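PDB 1A0I: DNA ligase from Enterobacteria phage T7, which seals breaks in the DNA backbone using ATP, consistent with a role in phage DNA replication. Local coordinates for residues Asn175-Pro178 and Leu179-Tyr183; Glu292-Lys295 and Glu296-Ser300. All blocks are in the same frame, centred on the assembly; numbering follows the deposited sequence.

Contact 1: Asn175-Pro178 and Leu179-Tyr183; sequences NMLP and LLQEY
The amide of Q181 has L177 over one face, the carbonyl O 3.2 Å from CD and CG 4.1 Å from NE2; P178 CA lies beyond the OE1 edge. With chi1 at -60°, Q181 CG stands beside its own backbone N, which turns the chain back toward the preceding turn. L177 O is over the face, not off the NE2 end, and OE1 also accepts, so no hydrogen bond forms. The Y183 ring has E182 OE2 over one face, offset toward the rim and 4.0 Å above the plane. The other carboxylate oxygen, E182 OE1, forms a salt bridge with R80. P178 N has no hydrogen to give, and the helix kinks there. Bonding resumes beyond it: L180 N donates to M176 O at 3.1 Å, Q181 N to L177 O at 2.9 Å and E182 N to P178 O at 2.9 Å. M176 CG meets L180 CD1 at 3.7 Å. L179 CD1 lies 3.4 Å from N175 O. This stretch belongs to helix 166-183 of the ATP-dependent ligase domain. M176, L177 and L180 pack on strand 143-152, L177, L180 and Q181 meet strand 188-197, and L179, L180 and Y183 touch helix 70-77.

Contact 2: Glu292-Lys295 and Glu296-Ser300; sequences ETVK and EATLS
V294 O is gripped twice by T298. The backbone N of T298 donates to it at 3.1 Å, nearly in line with the carbonyl, and the hydroxyl OG1 donates at 2.7 Å from above the carbonyl plane. The hydroxyl reaches back because chi1 of -45° sets OG1 beside the backbone N. OG1 also has a weak hydrogen bond with I318 N, which ties the helix to the chain beyond it. One turn earlier, K295 NZ forms a salt bridge with E292 OE2 at 2.7 Å. The K295 chain leaves with CG anti to the backbone N (chi1 -179°), then bends further out to meet the carboxylate. Two ordinary helical bonds run alongside: E296 N to E292 O at 2.8 Å and A297 N to T293 O at 3.2 Å. The next, L299 N to K295 O, is weak at 3.1 Å; L299 N also bonds weakly to E296 O, and S300 N bonds A297 O, as the helix gives way to a turn. V294 is buried against W253 and F304, and T293 touches P320 and Y321. Helix 285-298 lies between strands 276-279 and 325-330 in the chain, the place of the helix in an OB fold.

Each contact joins successive turns of a single helix, but the two helices belong to different domains. Their centres lie 53 Å apart, on opposite sides of the chain's centre, and they do not touch. Contact 1 is the more deeply packed: four of its touching residues are buried, and the side chain of L177 is about 13 Å from the bound ATP. Contact 2 is nearer the surface of the OB-type domain, with only V294 and T298 buried. Contact 1 joins its turns by backbone bonds after a proline kink, while its leucines and methionine face the large mixed sheet and helix 70-77. Contact 2 relies on a doubly bonded carbonyl and an outward-facing salt bridge.

Contact 1: Asn175-Pro178 and Leu179-Tyr183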
loop_
_atom_site.group_PDB
_atom_site.type_symbol
_atom_site.label_atom_id
_atom_site.label_comp_id
_atom_site.label_asym_id
_atom_site.label_seq_id
_atom_site.Cartn_x
_atom_site.Cartn_y
_atom_site.Cartn_z
ATOM N N ASN A 175 3.521 -20.894 -1.464
ATOM C CA ASN A 175 3.021 -22.255 -1.617
ATOM C C ASN A 175 1.541 -22.342 -1.900
ATOM O O ASN A 175 1.140 -23.276 -2.593
ATOM C CB ASN A 175 3.222 -23.124 -0.400
ATOM C CG ASN A 175 4.664 -23.543 -0.216
ATOM O OD1 ASN A 175 4.988 -23.999 0.868
ATOM N ND2 ASN A 175 5.611 -23.465 -1.148
ATOM N N MET A 176 0.704 -21.419 -1.407
ATOM C CA MET A 176 -0.721 -21.448 -1.700
ATOM C C MET A 176 -1.022 -20.965 -3.116
ATOM O O MET A 176 -1.878 -21.507 -3.822
ATOM C CB MET A 176 -1.465 -20.582 -0.684
ATOM C CG MET A 176 -2.977 -20.568 -0.925
ATOM S SD MET A 176 -3.737 -22.211 -1.044
ATOM C CE MET A 176 -3.657 -22.744 0.648
ATOM N N LEU A 177 -0.264 -19.970 -3.555
ATOM C CA LEU A 177 -0.366 -19.322 -4.842
ATOM C C LEU A 177 -0.540 -20.260 -6.026
ATOM O O LEU A 177 -1.527 -20.011 -6.717
ATOM C CB LEU A 177 0.876 -18.439 -4.984
ATOM C CG LEU A 177 0.787 -16.942 -5.265
ATOM C CD1 LEU A 177 -0.537 -16.332 -4.831
ATOM C CD2 LEU A 177 1.963 -16.314 -4.538
ATOM N N PRO A 178 0.201 -21.345 -6.330
ATOM C CA PRO A 178 -0.070 -22.203 -7.473
ATOM C C PRO A 178 -1.357 -22.995 -7.306
ATOM O O PRO A 178 -1.977 -23.308 -8.326
ATOM C CB PRO A 178 1.141 -23.105 -7.610
ATOM C CG PRO A 178 2.150 -22.592 -6.609
ATOM C CD PRO A 178 1.304 -21.896 -5.554
ATOM N N LEU A 179 -1.795 -23.393 -6.099
ATOM C CA LEU A 179 -3.089 -24.053 -5.985
ATOM C C LEU A 179 -4.166 -23.074 -6.411
ATOM O O LEU A 179 -4.985 -23.411 -7.265
ATOM C CB LEU A 179 -3.388 -24.499 -4.572
ATOM C CG LEU A 179 -2.707 -25.756 -4.076
ATOM C CD1 LEU A 179 -1.316 -25.409 -3.622
ATOM C CD2 LEU A 179 -3.425 -26.319 -2.875
ATOM N N LEU A 180 -4.106 -21.833 -5.922
ATOM C CA LEU A 180 -5.064 -20.805 -6.312
ATOM C C LEU A 180 -5.063 -20.511 -7.799
ATOM O O LEU A 180 -6.130 -20.450 -8.398
ATOM C CB LEU A 180 -4.802 -19.490 -5.574
ATOM C CG LEU A 180 -5.181 -19.495 -4.104
ATOM C CD1 LEU A 180 -4.534 -18.319 -3.399
ATOM C CD2 LEU A 180 -6.685 -19.481 -3.986
ATOM N N GLN A 181 -3.901 -20.380 -8.418
ATOM C CA GLN A 181 -3.789 -20.094 -9.838
ATOM C C GLN A 181 -4.232 -21.268 -10.698
ATOM O O GLN A 181 -4.745 -21.088 -11.810
ATOM C CB GLN A 181 -2.352 -19.769 -10.195
ATOM C CG GLN A 181 -1.773 -18.578 -9.482
ATOM C CD GLN A 181 -0.264 -18.632 -9.363
ATOM O OE1 GLN A 181 0.383 -19.671 -9.299
ATOM N NE2 GLN A 181 0.367 -17.485 -9.279
ATOM N N GLU A 182 -3.975 -22.482 -10.188
ATOM C CA GLU A 182 -4.349 -23.688 -10.910
ATOM C C GLU A 182 -5.882 -23.810 -10.927
ATOM O O GLU A 182 -6.531 -23.767 -11.981
ATOM C CB GLU A 182 -3.724 -24.896 -10.215
ATOM C CG GLU A 182 -3.284 -26.003 -11.171
ATOM C CD GLU A 182 -3.263 -27.397 -10.544
ATOM O OE1 GLU A 182 -2.262 -27.725 -9.919
ATOM O OE2 GLU A 182 -4.212 -28.164 -10.659
ATOM N N TYR A 183 -6.499 -23.874 -9.746
ATOM C CA TYR A 183 -7.929 -24.070 -9.664
ATOM C C TYR A 183 -8.772 -22.862 -9.992
ATOM O O TYR A 183 -9.886 -23.018 -10.499
ATOM C CB TYR A 183 -8.299 -24.550 -8.280
ATOM C CG TYR A 183 -7.680 -25.896 -7.974
ATOM C CD1 TYR A 183 -8.148 -27.033 -8.618
ATOM C CD2 TYR A 183 -6.641 -25.996 -7.054
ATOM C CE1 TYR A 183 -7.575 -28.278 -8.336
ATOM C CE2 TYR A 183 -6.066 -27.234 -6.767
ATOM C CZ TYR A 183 -6.540 -28.374 -7.407
ATOM O OH TYR A 183 -6.046 -29.617 -7.070
#

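Contact 2: Glu292-Lys295 and Glu296-Ser300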
loop_
_atom_site.group_PDB
_atom_site.type_symbol
_atom_site.label_atom_id
_atom_site.label_comp_id
_atom_site.label_asym_id
_atom_site.label_seq_id
_atom_site.Cartn_x
_atom_site.Cartn_y
_atom_site.Cartn_z
ATOM N N GLU A 292 8.972 21.559 -15.433
ATOM C CA GLU A 292 8.464 22.258 -16.605
ATOM C C GLU A 292 8.018 23.632 -16.212
ATOM O O GLU A 292 8.552 24.588 -16.775
ATOM C CB GLU A 292 7.293 21.486 -17.219
ATOM C CG GLU A 292 7.689 20.856 -18.552
ATOM C CD GLU A 292 9.033 20.117 -18.580
ATOM O OE1 GLU A 292 9.169 19.002 -18.092
ATOM O OE2 GLU A 292 9.977 20.674 -19.133
ATOM N N THR A 293 7.188 23.763 -15.183
ATOM C CA THR A 293 6.812 25.061 -14.661
ATOM C C THR A 293 8.057 25.916 -14.316
ATOM O O THR A 293 8.163 27.080 -14.740
ATOM C CB THR A 293 5.903 24.779 -13.438
ATOM O OG1 THR A 293 4.971 23.797 -13.871
ATOM C CG2 THR A 293 5.115 25.981 -12.962
ATOM N N VAL A 294 9.053 25.368 -13.609
ATOM C CA VAL A 294 10.279 26.104 -13.327
ATOM C C VAL A 294 10.993 26.430 -14.637
ATOM O O VAL A 294 11.348 27.577 -14.891
ATOM C CB VAL A 294 11.137 25.230 -12.371
ATOM C CG1 VAL A 294 12.534 25.754 -12.175
ATOM C CG2 VAL A 294 10.453 25.249 -11.021
ATOM N N LYS A 295 11.048 25.516 -15.592
ATOM C CA LYS A 295 11.784 25.682 -16.822
ATOM C C LYS A 295 11.174 26.765 -17.670
ATOM O O LYS A 295 11.935 27.565 -18.197
ATOM C CB LYS A 295 11.819 24.356 -17.592
ATOM C CG LYS A 295 12.582 24.370 -18.906
ATOM C CD LYS A 295 12.854 22.944 -19.338
ATOM C CE LYS A 295 12.364 22.649 -20.753
ATOM N NZ LYS A 295 11.839 21.296 -20.934
ATOM N N GLU A 296 9.860 26.903 -17.709
ATOM C CA GLU A 296 9.203 27.885 -18.557
ATOM C C GLU A 296 9.288 29.306 -18.034
ATOM O O GLU A 296 9.589 30.267 -18.758
ATOM C CB GLU A 296 7.742 27.518 -18.715
ATOM C CG GLU A 296 7.202 27.884 -20.085
ATOM C CD GLU A 296 7.567 26.908 -21.215
ATOM O OE1 GLU A 296 8.650 26.302 -21.213
ATOM O OE2 GLU A 296 6.725 26.776 -22.113
ATOM N N ALA A 297 9.054 29.425 -16.723
ATOM C CA ALA A 297 9.046 30.701 -16.043
ATOM C C ALA A 297 10.446 31.285 -16.203
ATOM O O ALA A 297 10.592 32.431 -16.624
ATOM C CB ALA A 297 8.700 30.482 -14.568
ATOM N N THR A 298 11.493 30.497 -16.005
ATOM C CA THR A 298 12.862 30.911 -16.191
ATOM C C THR A 298 13.163 31.161 -17.665
ATOM O O THR A 298 14.111 31.900 -17.980
ATOM C CB THR A 298 13.768 29.830 -15.645
ATOM O OG1 THR A 298 13.270 29.410 -14.378
ATOM C CG2 THR A 298 15.197 30.344 -15.552
ATOM N N LEU A 299 12.421 30.587 -18.626
ATOM C CA LEU A 299 12.677 30.885 -20.020
ATOM C C LEU A 299 12.110 32.227 -20.477
ATOM O O LEU A 299 12.220 32.563 -21.657
ATOM C CB LEU A 299 12.184 29.727 -20.918
ATOM C CG LEU A 299 13.111 28.495 -20.820
ATOM C CD1 LEU A 299 12.778 27.471 -21.882
ATOM C CD2 LEU A 299 14.549 28.932 -20.996
ATOM N N SER A 300 11.647 33.085 -19.550
ATOM C CA SER A 300 11.553 34.501 -19.858
ATOM C C SER A 300 12.784 35.204 -19.216
ATOM O O SER A 300 12.776 36.126 -18.398
ATOM C CB SER A 300 10.241 35.095 -19.348
ATOM O OG SER A 300 9.614 35.720 -20.478
#